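Local coordinates for protein putative S41 protease (Bacteroides fragilis NCTC 9343, PDB 3K50) that is of unproven function but, as a putative member of peptidase family S41 with a PDZ domain, probably hydrolyses peptide bonds as a serine protease, at residues F197-G200 and S205-Y208; M307-L312 and V318-T323; V189-Y194 and L380-T385; D230-T235 and T385-L390. All blocks are in the same frame, centred on the assembly; numbering follows the deposited sequence.

Interaction 1 of 4, residues F197-G200 and S205-Y208; sequences FKAG and SQAY
Tyr208, in the first turn of helix 207-221, lays its ring along the backbone of residues 198 to 200. Tyr208 CB rests against two carbonyl oxygens, 3.3 Å from both Ala199 O and Lys198 O. With CG beside the backbone N and anti to the carbonyl carbon (chi1 -56°), the ring is carried up along the loop, and Tyr208 CG comes to lie 3.7 Å from Gly200 CA. That glycine carbon sits over one face, offset toward the rim, in a CH-pi contact 3.8 Å from the ring centroid of Tyr208, while Lys198 O stands at the ring edge near its plane. Further out, Tyr208 CE2 meets Gly200 C at 3.4 Å. This is the loop that leads from strand 187-194 into helix 207-221, the first half of a beta-alpha-beta crossover to the parallel strand 226-230. At the tip, Tyr208 OH reaches a water that also accepts from Lys198 NZ; the lysine is fully extended and runs beside the tyrosine, pointing the same way. The one direct hydrogen bond is weak, from Tyr208 N to Ala199 O (2.7 Å, N-H...O angle 129°). Before the helix, Ser205 OG accepts from Ala207 N at 3.0 Å in an ST turn, and Gln206, at the N-cap position, bends its chain so that Gln206 NE2 rests 3.5 Å from Ala199 CB.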
loop_
_atom_site.group_PDB
_atom_site.type_symbol
_atom_site.label_atom_id
_atom_site.label_comp_id
_atom_site.label_asym_id
_atom_site.label_seq_id
_atom_site.Cartn_x
_atom_site.Cartn_y
_atom_site.Cartn_z
ATOM N N PHE A 197 5.965 -0.801 2.728
ATOM C CA PHE A 197 7.217 -0.316 3.301
ATOM C C PHE A 197 7.548 -1.186 4.525
ATOM O O PHE A 197 7.292 -0.817 5.684
ATOM C CB PHE A 197 7.108 1.180 3.658
ATOM C CG PHE A 197 7.008 2.080 2.441
ATOM C CD1 PHE A 197 5.838 2.205 1.766
ATOM C CD2 PHE A 197 8.105 2.788 1.990
ATOM C CE1 PHE A 197 5.753 3.000 0.633
ATOM C CE2 PHE A 197 8.028 3.583 0.864
ATOM C CZ PHE A 197 6.847 3.676 0.177
ATOM N N LYS A 198 8.181 -2.312 4.262
ATOM C CA LYS A 198 8.518 -3.279 5.291
ATOM C C LYS A 198 9.938 -3.777 5.018
ATOM O O LYS A 198 10.233 -4.172 3.909
ATOM C CB LYS A 198 7.483 -4.410 5.235
ATOM C CG LYS A 198 7.487 -5.290 6.483
ATOM C CD LYS A 198 6.435 -6.339 6.386
ATOM C CE LYS A 198 6.442 -7.271 7.560
ATOM N NZ LYS A 198 5.373 -8.284 7.335
ATOM N N ALA A 199 10.787 -3.765 6.035
ATOM C CA ALA A 199 12.194 -4.005 5.886
ATOM C C ALA A 199 12.520 -5.472 5.736
ATOM O O ALA A 199 13.413 -5.799 4.985
ATOM C CB ALA A 199 12.979 -3.347 7.071
ATOM N N GLY A 200 11.766 -6.348 6.411
ATOM C CA GLY A 200 11.993 -7.784 6.357
ATOM C C GLY A 200 10.855 -8.552 7.042
ATOM O O GLY A 200 9.933 -7.922 7.615
ATOM N N SER A 205 14.978 -7.932 10.578
ATOM C CA SER A 205 15.486 -8.375 9.280
ATOM C C SER A 205 15.477 -7.210 8.270
ATOM O O SER A 205 14.603 -6.355 8.286
ATOM C CB SER A 205 14.663 -9.535 8.754
ATOM O OG SER A 205 15.055 -9.888 7.440
ATOM N N GLN A 206 16.486 -7.189 7.418
ATOM C CA GLN A 206 16.600 -6.239 6.325
ATOM C C GLN A 206 16.364 -6.955 4.984
ATOM O O GLN A 206 16.559 -6.383 3.903
ATOM C CB GLN A 206 17.987 -5.606 6.365
ATOM C CG GLN A 206 18.085 -4.494 7.362
ATOM C CD GLN A 206 17.516 -3.180 6.849
ATOM O OE1 GLN A 206 18.087 -2.493 5.927
ATOM N NE2 GLN A 206 16.409 -2.779 7.476
ATOM N N ALA A 207 15.919 -8.205 5.058
ATOM C CA ALA A 207 15.743 -9.022 3.869
ATOM C C ALA A 207 15.004 -8.305 2.722
ATOM O O ALA A 207 15.456 -8.387 1.580
ATOM C CB ALA A 207 15.046 -10.360 4.220
ATOM N N TYR A 208 13.927 -7.585 3.003
ATOM C CA TYR A 208 13.169 -6.962 1.885
ATOM C C TYR A 208 13.840 -5.708 1.408
ATOM O O TYR A 208 13.762 -5.395 0.240
ATOM C CB TYR A 208 11.751 -6.635 2.256
ATOM C CG TYR A 208 10.938 -7.811 2.779
ATOM C CD1 TYR A 208 11.136 -9.100 2.295
ATOM C CD2 TYR A 208 9.882 -7.604 3.699
ATOM C CE1 TYR A 208 10.359 -10.162 2.755
ATOM C CE2 TYR A 208 9.078 -8.663 4.152
ATOM C CZ TYR A 208 9.309 -9.931 3.670
ATOM O OH TYR A 208 8.533 -10.996 4.114
HETATM O O HOH W 1 6.515 -10.152 5.775
#

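Interaction 2 of 4, residues M307-L312 and V318-T323; sequences MVINCL and VVLIGT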
loop_
_atom_site.group_PDB
_atom_site.type_symbol
_atom_site.label_atom_id
_atom_site.label_comp_id
_atom_site.label_asym_id
_atom_site.label_seq_id
_atom_site.Cartn_x
_atom_site.Cartn_y
_atom_site.Cartn_z
HETATM N N MSE A 307 4.382 9.960 2.058
HETATM C CA MSE A 307 5.628 10.631 2.502
HETATM C C MSE A 307 6.662 10.674 1.395
HETATM O O MSE A 307 7.360 11.670 1.238
HETATM C CB MSE A 307 6.179 9.911 3.732
HETATM C CG MSE A 307 7.553 10.407 4.304
HETATM SE SE MSE A 307 9.177 9.943 3.237
HETATM C CE MSE A 307 10.732 9.840 4.656
ATOM N N VAL A 308 6.735 9.615 0.601
ATOM C CA VAL A 308 7.656 9.565 -0.493
ATOM C C VAL A 308 7.308 10.619 -1.500
ATOM O O VAL A 308 8.174 11.336 -2.019
ATOM C CB VAL A 308 7.646 8.161 -1.186
ATOM C CG1 VAL A 308 8.423 8.233 -2.494
ATOM C CG2 VAL A 308 8.188 7.132 -0.218
ATOM N N ILE A 309 6.045 10.736 -1.795
ATOM C CA ILE A 309 5.596 11.785 -2.710
ATOM C C ILE A 309 5.889 13.170 -2.151
ATOM O O ILE A 309 6.458 14.027 -2.833
ATOM C CB ILE A 309 4.063 11.693 -3.031
ATOM C CG1 ILE A 309 3.745 10.356 -3.749
ATOM C CG2 ILE A 309 3.601 12.932 -3.800
ATOM C CD1 ILE A 309 2.196 9.999 -3.775
ATOM N N ASN A 310 5.483 13.412 -0.925
ATOM C CA ASN A 310 5.680 14.740 -0.351
ATOM C C ASN A 310 7.158 15.228 -0.277
ATOM O O ASN A 310 7.449 16.410 -0.476
ATOM C CB ASN A 310 5.084 14.761 1.080
ATOM C CG ASN A 310 5.106 16.153 1.679
ATOM O OD1 ASN A 310 4.621 17.093 1.038
ATOM N ND2 ASN A 310 5.699 16.304 2.906
ATOM N N CYS A 311 8.031 14.317 0.160
ATOM C CA CYS A 311 9.449 14.530 0.381
ATOM C C CYS A 311 10.294 14.549 -0.856
ATOM O O CYS A 311 11.304 15.261 -0.897
ATOM C CB CYS A 311 9.959 13.472 1.349
ATOM S SG CYS A 311 9.157 13.786 3.005
ATOM N N LEU A 312 9.919 13.780 -1.872
ATOM C CA LEU A 312 10.588 13.943 -3.166
ATOM C C LEU A 312 10.129 15.188 -3.975
ATOM O O LEU A 312 10.926 15.715 -4.771
ATOM C CB LEU A 312 10.425 12.727 -4.036
ATOM C CG LEU A 312 11.085 11.469 -3.520
ATOM C CD1 LEU A 312 10.746 10.374 -4.513
ATOM C CD2 LEU A 312 12.600 11.691 -3.354
ATOM N N VAL A 318 7.763 15.034 -9.809
ATOM C CA VAL A 318 7.012 13.867 -9.380
ATOM C C VAL A 318 5.665 13.943 -10.121
ATOM O O VAL A 318 4.960 14.923 -9.981
ATOM C CB VAL A 318 6.780 13.882 -7.853
ATOM C CG1 VAL A 318 5.961 12.664 -7.422
ATOM C CG2 VAL A 318 8.073 13.887 -7.124
ATOM N N VAL A 319 5.314 12.931 -10.923
ATOM C CA VAL A 319 4.072 12.972 -11.669
ATOM C C VAL A 319 3.217 11.873 -11.126
ATOM O O VAL A 319 3.634 10.743 -11.126
ATOM C CB VAL A 319 4.337 12.735 -13.188
ATOM C CG1 VAL A 319 3.032 12.520 -13.948
ATOM C CG2 VAL A 319 5.238 13.894 -13.819
ATOM N N LEU A 320 2.023 12.219 -10.674
ATOM C CA LEU A 320 1.078 11.314 -10.076
ATOM C C LEU A 320 0.006 10.933 -11.077
ATOM O O LEU A 320 -0.608 11.796 -11.656
ATOM C CB LEU A 320 0.436 11.939 -8.846
ATOM C CG LEU A 320 1.382 12.391 -7.725
ATOM C CD1 LEU A 320 0.554 12.964 -6.578
ATOM C CD2 LEU A 320 2.307 11.237 -7.284
ATOM N N ILE A 321 -0.160 9.615 -11.269
ATOM C CA ILE A 321 -1.108 9.029 -12.216
ATOM C C ILE A 321 -1.980 8.030 -11.494
ATOM O O ILE A 321 -1.478 7.168 -10.803
ATOM C CB ILE A 321 -0.357 8.335 -13.378
ATOM C CG1 ILE A 321 0.362 9.369 -14.248
ATOM C CG2 ILE A 321 -1.333 7.521 -14.320
ATOM C CD1 ILE A 321 1.354 8.736 -15.219
ATOM N N GLY A 322 -3.305 8.180 -11.587
ATOM C CA GLY A 322 -4.220 7.230 -10.888
ATOM C C GLY A 322 -5.342 8.003 -10.246
ATOM O O GLY A 322 -5.909 8.850 -10.893
ATOM N N THR A 323 -5.617 7.742 -8.954
ATOM C CA THR A 323 -6.684 8.426 -8.226
ATOM C C THR A 323 -6.080 9.008 -6.954
ATOM O O THR A 323 -4.973 8.663 -6.587
ATOM C CB THR A 323 -7.900 7.526 -7.951
ATOM O OG1 THR A 323 -7.510 6.323 -7.291
ATOM C CG2 THR A 323 -8.681 7.175 -9.287
#
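Ile309 on the helix and Leu320 on the strand reach toward each other and meet tip to tip, methyl against methyl. The closest pair is Ile309 CD1 with Leu320 CD2 at 3.7 Å, and the same leucine methyl also lies 3.9 Å from Ile309 CG1. The other branch of the isoleucine, Ile309 CG2, stands about equally far from both leucine methyls, 4.1 Å from Leu320 CD1, so the CG2 branch faces the fork of the leucine while CD1 meets one of its methyls. Ile309 holds CG1 beside its backbone N (chi1 -63°) and extends CD1 from there, which sends this longer branch out to the strand residue. Helix 304-312 connects the parallel neighbours 292-297 and 317-322 in a beta-alpha-beta unit, and helix and strand run nearly antiparallel, their short axes 9.6 Å apart at an angle of 147°. Two residues earlier on the strand, Val318 divides its methyls between Ile309 and Leu312, one helical turn apart. Val318 CG1 faces Ile309 CG2 at a looser 4.3 Å, whereas Val318 CG2 rests 4.0 Å from Leu312 C and 4.1 Å from Leu312 CB. Leu312 thus offers the root of its side chain to the strand, while its side chain also touches Cys246 of helix 239-249. Leu320 packs in addition on Val295 of the neighbouring parallel strand and on Phe364, and Ile309 touches Thr297.

Interaction 3 of 4, residues V189-Y194 and L380-T385; sequences VGYLMY and LPFGNT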
loop_
_atom_site.group_PDB
_atom_site.type_symbol
_atom_site.label_atom_id
_atom_site.label_comp_id
_atom_site.label_asym_id
_atom_site.label_seq_id
_atom_site.Cartn_x
_atom_site.Cartn_y
_atom_site.Cartn_z
ATOM N N VAL A 189 13.153 2.536 -19.156
ATOM C CA VAL A 189 12.214 2.750 -18.075
ATOM C C VAL A 189 12.211 1.653 -17.031
ATOM O O VAL A 189 11.918 0.470 -17.312
ATOM C CB VAL A 189 10.777 2.954 -18.617
ATOM C CG1 VAL A 189 9.858 3.463 -17.455
ATOM C CG2 VAL A 189 10.744 3.947 -19.764
ATOM N N GLY A 190 12.561 2.053 -15.805
ATOM C CA GLY A 190 12.490 1.135 -14.680
ATOM C C GLY A 190 11.052 1.100 -14.169
ATOM O O GLY A 190 10.461 2.148 -13.963
ATOM N N TYR A 191 10.493 -0.092 -13.970
ATOM C CA TYR A 191 9.134 -0.220 -13.424
ATOM C C TYR A 191 9.232 -1.042 -12.127
ATOM O O TYR A 191 9.780 -2.155 -12.116
ATOM C CB TYR A 191 8.166 -0.907 -14.413
ATOM C CG TYR A 191 6.839 -1.274 -13.767
ATOM C CD1 TYR A 191 5.886 -0.294 -13.516
ATOM C CD2 TYR A 191 6.550 -2.569 -13.405
ATOM C CE1 TYR A 191 4.677 -0.584 -12.932
ATOM C CE2 TYR A 191 5.332 -2.883 -12.773
ATOM C CZ TYR A 191 4.416 -1.897 -12.557
ATOM O OH TYR A 191 3.251 -2.157 -11.942
ATOM N N LEU A 192 8.720 -0.487 -11.054
ATOM C CA LEU A 192 8.681 -1.187 -9.793
ATOM C C LEU A 192 7.320 -1.129 -9.129
ATOM O O LEU A 192 6.843 -0.061 -8.788
ATOM C CB LEU A 192 9.716 -0.587 -8.828
ATOM C CG LEU A 192 9.862 -1.140 -7.402
ATOM C CD1 LEU A 192 10.458 -2.547 -7.439
ATOM C CD2 LEU A 192 10.728 -0.247 -6.589
HETATM N N MSE A 193 6.751 -2.310 -8.901
HETATM C CA MSE A 193 5.529 -2.489 -8.121
HETATM C C MSE A 193 5.980 -2.854 -6.680
HETATM O O MSE A 193 6.346 -3.989 -6.422
HETATM C CB MSE A 193 4.635 -3.542 -8.763
HETATM C CG MSE A 193 3.219 -3.475 -8.350
HETATM SE SE MSE A 193 2.735 -3.626 -6.447
HETATM C CE MSE A 193 0.835 -3.201 -6.699
ATOM N N TYR A 194 5.992 -1.842 -5.791
ATOM C CA TYR A 194 6.487 -1.947 -4.409
ATOM C C TYR A 194 5.290 -1.804 -3.507
ATOM O O TYR A 194 4.699 -0.727 -3.429
ATOM C CB TYR A 194 7.491 -0.834 -4.113
ATOM C CG TYR A 194 8.124 -0.876 -2.718
ATOM C CD1 TYR A 194 8.987 -1.866 -2.377
ATOM C CD2 TYR A 194 7.919 0.150 -1.804
ATOM C CE1 TYR A 194 9.628 -1.889 -1.090
ATOM C CE2 TYR A 194 8.535 0.156 -0.538
ATOM C CZ TYR A 194 9.388 -0.851 -0.196
ATOM O OH TYR A 194 10.002 -0.848 1.032
ATOM N N LEU A 380 -4.723 -5.362 -16.650
ATOM C CA LEU A 380 -3.768 -6.385 -17.052
ATOM C C LEU A 380 -2.690 -6.590 -16.026
ATOM O O LEU A 380 -2.566 -5.768 -15.122
ATOM C CB LEU A 380 -3.098 -5.944 -18.367
ATOM C CG LEU A 380 -3.936 -5.934 -19.630
ATOM C CD1 LEU A 380 -3.258 -5.151 -20.715
ATOM C CD2 LEU A 380 -4.292 -7.416 -20.060
ATOM N N PRO A 381 -1.922 -7.716 -16.138
ATOM C CA PRO A 381 -0.843 -7.914 -15.210
ATOM C C PRO A 381 0.091 -6.732 -15.072
ATOM O O PRO A 381 0.361 -6.035 -16.042
ATOM C CB PRO A 381 -0.060 -9.086 -15.816
ATOM C CG PRO A 381 -1.213 -9.930 -16.469
ATOM C CD PRO A 381 -2.104 -8.893 -17.037
ATOM N N PHE A 382 0.615 -6.562 -13.869
ATOM C CA PHE A 382 1.561 -5.473 -13.637
ATOM C C PHE A 382 2.810 -5.581 -14.515
ATOM O O PHE A 382 3.377 -6.658 -14.721
ATOM C CB PHE A 382 1.981 -5.458 -12.188
ATOM C CG PHE A 382 0.848 -5.264 -11.220
ATOM C CD1 PHE A 382 0.183 -4.042 -11.147
ATOM C CD2 PHE A 382 0.542 -6.240 -10.298
ATOM C CE1 PHE A 382 -0.813 -3.859 -10.219
ATOM C CE2 PHE A 382 -0.432 -6.065 -9.390
ATOM C CZ PHE A 382 -1.105 -4.851 -9.327
ATOM N N GLY A 383 3.236 -4.453 -15.054
ATOM C CA GLY A 383 4.401 -4.428 -15.919
ATOM C C GLY A 383 4.086 -4.715 -17.393
ATOM O O GLY A 383 4.948 -4.499 -18.236
ATOM N N ASN A 384 2.874 -5.161 -17.731
ATOM C CA ASN A 384 2.462 -5.285 -19.138
ATOM C C ASN A 384 2.310 -3.841 -19.579
ATOM O O ASN A 384 1.620 -3.098 -18.929
ATOM C CB ASN A 384 1.154 -6.085 -19.238
ATOM C CG ASN A 384 0.636 -6.248 -20.658
ATOM O OD1 ASN A 384 0.548 -5.289 -21.431
ATOM N ND2 ASN A 384 0.176 -7.462 -20.971
ATOM N N THR A 385 2.961 -3.413 -20.669
ATOM C CA THR A 385 2.951 -1.997 -21.056
ATOM C C THR A 385 1.598 -1.461 -21.499
ATOM O O THR A 385 1.389 -0.228 -21.590
ATOM C CB THR A 385 4.003 -1.687 -22.148
ATOM O OG1 THR A 385 3.756 -2.504 -23.272
ATOM C CG2 THR A 385 5.479 -1.952 -21.638
HETATM O O HOH W 2 1.527 -2.201 -14.482
#
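The loop 380-385 folds through a type II beta turn from Pro381 to Asn384, closed by Asn384 N to Pro381 O at 3.2 Å, and sets Gly383 opposite Tyr191 and Phe382 opposite Met193 of strand 187-194. Gly383 takes a positive phi of 87°, as this turn requires at its third position. The two strand side chains, alternate residues on one face of the sheet, each meet a different part of the turn. Tyr191 runs its ring beside the backbone, with CE2 3.5 Å from Gly383 N, and its hydroxyl oxygen OH lies 3.5 Å from Phe382 CB. A water links the two segments, donating to Tyr191 OH and accepting from Gly383 N at 2.9 Å; the stronger polar partner of the tyrosine hydroxyl is Asp230, at the end of the adjacent strand 226-230. In this mixed sheet of the S41 family region, strand 187-194 pairs with 176-184 on one side and with 226-230 on the other, and the loop lies across its face just ahead of helix 388-398. Met193, modelled as selenomethionine, makes a Met-aromatic contact with Phe382. Its chain bends at chi2 (-58°) and so passes over the phenyl ring: CG stands above the centre of one face, SE is 5.0 Å from the centroid of the Phe382 ring, close to its normal, and the terminal CE comes down off-centre to 3.7 Å from Phe382 CZ. The phenyl group of Phe382 also touches Arg110 and Arg232, while Met193 leans on His177 and Arg178 of strand 176-184.

Interaction 4 of 4, residues D230-T235 and T385-L390; sequences DLRYNT and TNETLL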
loop_
_atom_site.group_PDB
_atom_site.type_symbol
_atom_site.label_atom_id
_atom_site.label_comp_id
_atom_site.label_asym_id
_atom_site.label_seq_id
_atom_site.Cartn_x
_atom_site.Cartn_y
_atom_site.Cartn_z
ATOM N N ASP A 230 5.088 2.023 -8.816
ATOM C CA ASP A 230 3.696 1.634 -8.679
ATOM C C ASP A 230 3.376 1.384 -7.191
ATOM O O ASP A 230 3.737 0.362 -6.621
ATOM C CB ASP A 230 3.462 0.403 -9.599
ATOM C CG ASP A 230 2.017 0.031 -9.750
ATOM O OD1 ASP A 230 1.176 0.504 -8.963
ATOM O OD2 ASP A 230 1.700 -0.734 -10.698
ATOM N N LEU A 231 2.749 2.379 -6.548
ATOM C CA LEU A 231 2.343 2.320 -5.151
ATOM C C LEU A 231 0.813 2.206 -5.031
ATOM O O LEU A 231 0.199 2.504 -4.012
ATOM C CB LEU A 231 2.797 3.604 -4.478
ATOM C CG LEU A 231 4.278 3.924 -4.469
ATOM C CD1 LEU A 231 4.592 5.279 -3.699
ATOM C CD2 LEU A 231 5.089 2.741 -3.898
ATOM N N ARG A 232 0.165 1.746 -6.072
ATOM C CA ARG A 232 -1.287 1.813 -6.068
ATOM C C ARG A 232 -2.045 1.149 -4.922
ATOM O O ARG A 232 -3.165 1.589 -4.613
ATOM C CB ARG A 232 -1.865 1.330 -7.416
ATOM C CG ARG A 232 -1.906 -0.162 -7.605
ATOM C CD ARG A 232 -2.458 -0.475 -8.977
ATOM N NE ARG A 232 -1.464 -0.270 -10.019
ATOM C CZ ARG A 232 -1.688 -0.335 -11.336
ATOM N NH1 ARG A 232 -2.920 -0.496 -11.826
ATOM N NH2 ARG A 232 -0.659 -0.161 -12.175
ATOM N N TYR A 233 -1.508 0.071 -4.373
ATOM C CA TYR A 233 -2.149 -0.636 -3.313
ATOM C C TYR A 233 -1.285 -0.603 -2.076
ATOM O O TYR A 233 -1.527 -1.369 -1.157
ATOM C CB TYR A 233 -2.422 -2.129 -3.707
ATOM C CG TYR A 233 -3.257 -2.343 -4.912
ATOM C CD1 TYR A 233 -4.370 -1.520 -5.181
ATOM C CD2 TYR A 233 -3.031 -3.464 -5.769
ATOM C CE1 TYR A 233 -5.094 -1.706 -6.296
ATOM C CE2 TYR A 233 -3.826 -3.679 -6.871
ATOM C CZ TYR A 233 -4.847 -2.793 -7.125
ATOM O OH TYR A 233 -5.614 -2.964 -8.261
ATOM N N ASN A 234 -0.330 0.314 -2.019
ATOM C CA ASN A 234 0.607 0.412 -0.889
ATOM C C ASN A 234 0.055 1.248 0.292
ATOM O O ASN A 234 -0.055 2.476 0.226
ATOM C CB ASN A 234 1.929 0.977 -1.393
ATOM C CG ASN A 234 3.050 0.821 -0.381
ATOM O OD1 ASN A 234 2.843 1.051 0.817
ATOM N ND2 ASN A 234 4.261 0.482 -0.867
ATOM N N THR A 235 -0.295 0.561 1.386
ATOM C CA THR A 235 -0.967 1.187 2.534
ATOM C C THR A 235 0.033 1.760 3.559
ATOM O O THR A 235 -0.352 2.242 4.634
ATOM C CB THR A 235 -1.919 0.187 3.228
ATOM O OG1 THR A 235 -1.152 -0.810 3.890
ATOM C CG2 THR A 235 -2.905 -0.477 2.243
ATOM N N THR A 385 2.961 -3.413 -20.669
ATOM C CA THR A 385 2.951 -1.997 -21.056
ATOM C C THR A 385 1.598 -1.461 -21.499
ATOM O O THR A 385 1.389 -0.228 -21.590
ATOM C CB THR A 385 4.003 -1.687 -22.148
ATOM O OG1 THR A 385 3.756 -2.504 -23.272
ATOM C CG2 THR A 385 5.479 -1.952 -21.638
ATOM N N ASN A 386 0.649 -2.350 -21.754
ATOM C CA ASN A 386 -0.707 -1.905 -22.084
ATOM C C ASN A 386 -1.575 -1.791 -20.832
ATOM O O ASN A 386 -2.713 -1.337 -20.918
ATOM C CB ASN A 386 -1.374 -2.842 -23.052
ATOM C CG ASN A 386 -0.679 -2.922 -24.402
ATOM O OD1 ASN A 386 -0.479 -4.016 -24.914
ATOM N ND2 ASN A 386 -0.355 -1.775 -25.000
ATOM N N GLU A 387 -1.036 -2.134 -19.655
ATOM C CA GLU A 387 -1.789 -2.009 -18.424
ATOM C C GLU A 387 -2.078 -0.538 -18.243
ATOM O O GLU A 387 -1.170 0.277 -18.397
ATOM C CB GLU A 387 -1.046 -2.569 -17.220
ATOM C CG GLU A 387 -1.874 -2.457 -15.908
ATOM C CD GLU A 387 -1.740 -1.102 -15.215
ATOM O OE1 GLU A 387 -0.606 -0.616 -15.166
ATOM O OE2 GLU A 387 -2.753 -0.556 -14.689
ATOM N N THR A 388 -3.333 -0.220 -17.913
ATOM C CA THR A 388 -3.814 1.183 -17.883
ATOM C C THR A 388 -2.841 2.238 -17.291
ATOM O O THR A 388 -2.405 3.130 -18.010
ATOM C CB THR A 388 -5.192 1.273 -17.200
ATOM O OG1 THR A 388 -6.057 0.273 -17.771
ATOM C CG2 THR A 388 -5.835 2.641 -17.362
ATOM N N LEU A 389 -2.506 2.130 -15.995
ATOM C CA LEU A 389 -1.756 3.205 -15.359
ATOM C C LEU A 389 -0.322 3.234 -15.857
ATOM O O LEU A 389 0.212 4.304 -16.069
ATOM C CB LEU A 389 -1.834 3.155 -13.810
ATOM C CG LEU A 389 -3.209 3.024 -13.154
ATOM C CD1 LEU A 389 -3.125 3.094 -11.570
ATOM C CD2 LEU A 389 -4.149 4.064 -13.699
ATOM N N LEU A 390 0.289 2.074 -16.117
ATOM C CA LEU A 390 1.673 2.099 -16.624
ATOM C C LEU A 390 1.658 2.657 -18.054
ATOM O O LEU A 390 2.450 3.459 -18.380
ATOM C CB LEU A 390 2.327 0.720 -16.573
ATOM C CG LEU A 390 3.642 0.509 -17.367
ATOM C CD1 LEU A 390 4.729 1.465 -16.863
ATOM C CD2 LEU A 390 4.093 -0.908 -17.276
#
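Arg232 and Glu387 approach from opposite directions and join in a two-pronged salt bridge. The guanidinium meets the carboxylate end-on: Arg232 NH1 donates to Glu387 OE2 at 2.9 Å and NH2 to Glu387 OE1 at 3.0 Å, both nearly straight. Each oxygen lies close to the guanidinium plane, yet the arginine comes in from above the carboxylate plane, the two groups being turned 60° apart. A second ionic pair holds the other side of the arginine, where Arg232 NE reaches the syn lone pair of Asp230 OD1 at 2.9 Å and NH2 reaches Asp230 OD2 at 2.8 Å. Gripped side-on by one acid and end-on by the other, the guanidinium has little freedom to rotate; with CG lodged between the backbone N and the carbonyl carbon (chi1 78°), the chain turns again at chi3 (77°) to bring NE round to Asp230. The two carboxylates, both buried, are probably stabilised as anions by the shared arginine.

Capping bonds form a second group. Glu387 is the N-cap of helix 388-398, and its OE2 accepts from Leu389 N and its OE1 from Leu390 N, each at 3.0 Å. These amides approach from the carboxylate face opposite the arginine, so each oxygen is held between two donors.

Van der Waals packing comes from Leu389, whose CD1 lies over one face of the guanidinium, offset toward its rim, 3.6 Å from Arg232 NH1.

Glu372 supplies Arg232 NH1 with a further salt bridge. The network thereby ties the turn after strand 226-230 to the start of helix 388-398, beside Leu296 of strand 292-297 and Tyr191 of strand 187-194.

Overall arrangement
Interactions 2, 3 and 4 gather round the six-stranded mixed sheet of the S41 region, which with its crossover helices is consistent with the ClpP/crotonase-like core of these peptidases. Interactions 3 and 4 are closest, with centres about 7 Å apart; they share Thr385, cross along the chain, and are joined by Tyr191 and Asp230. Interaction 2 is nested inside the loops both close, about 13 Å between centres from interaction 4, which it touches through Ile321 and Gly322 against Leu389. Interaction 1, its centre about 21 to 22 Å from the other centres, touches interactions 2 and 4 through Phe197. Segment 380-390, near the C-terminus, thus packs on strand 187-194 and on the turn after strand 226-230, both far earlier in the chain.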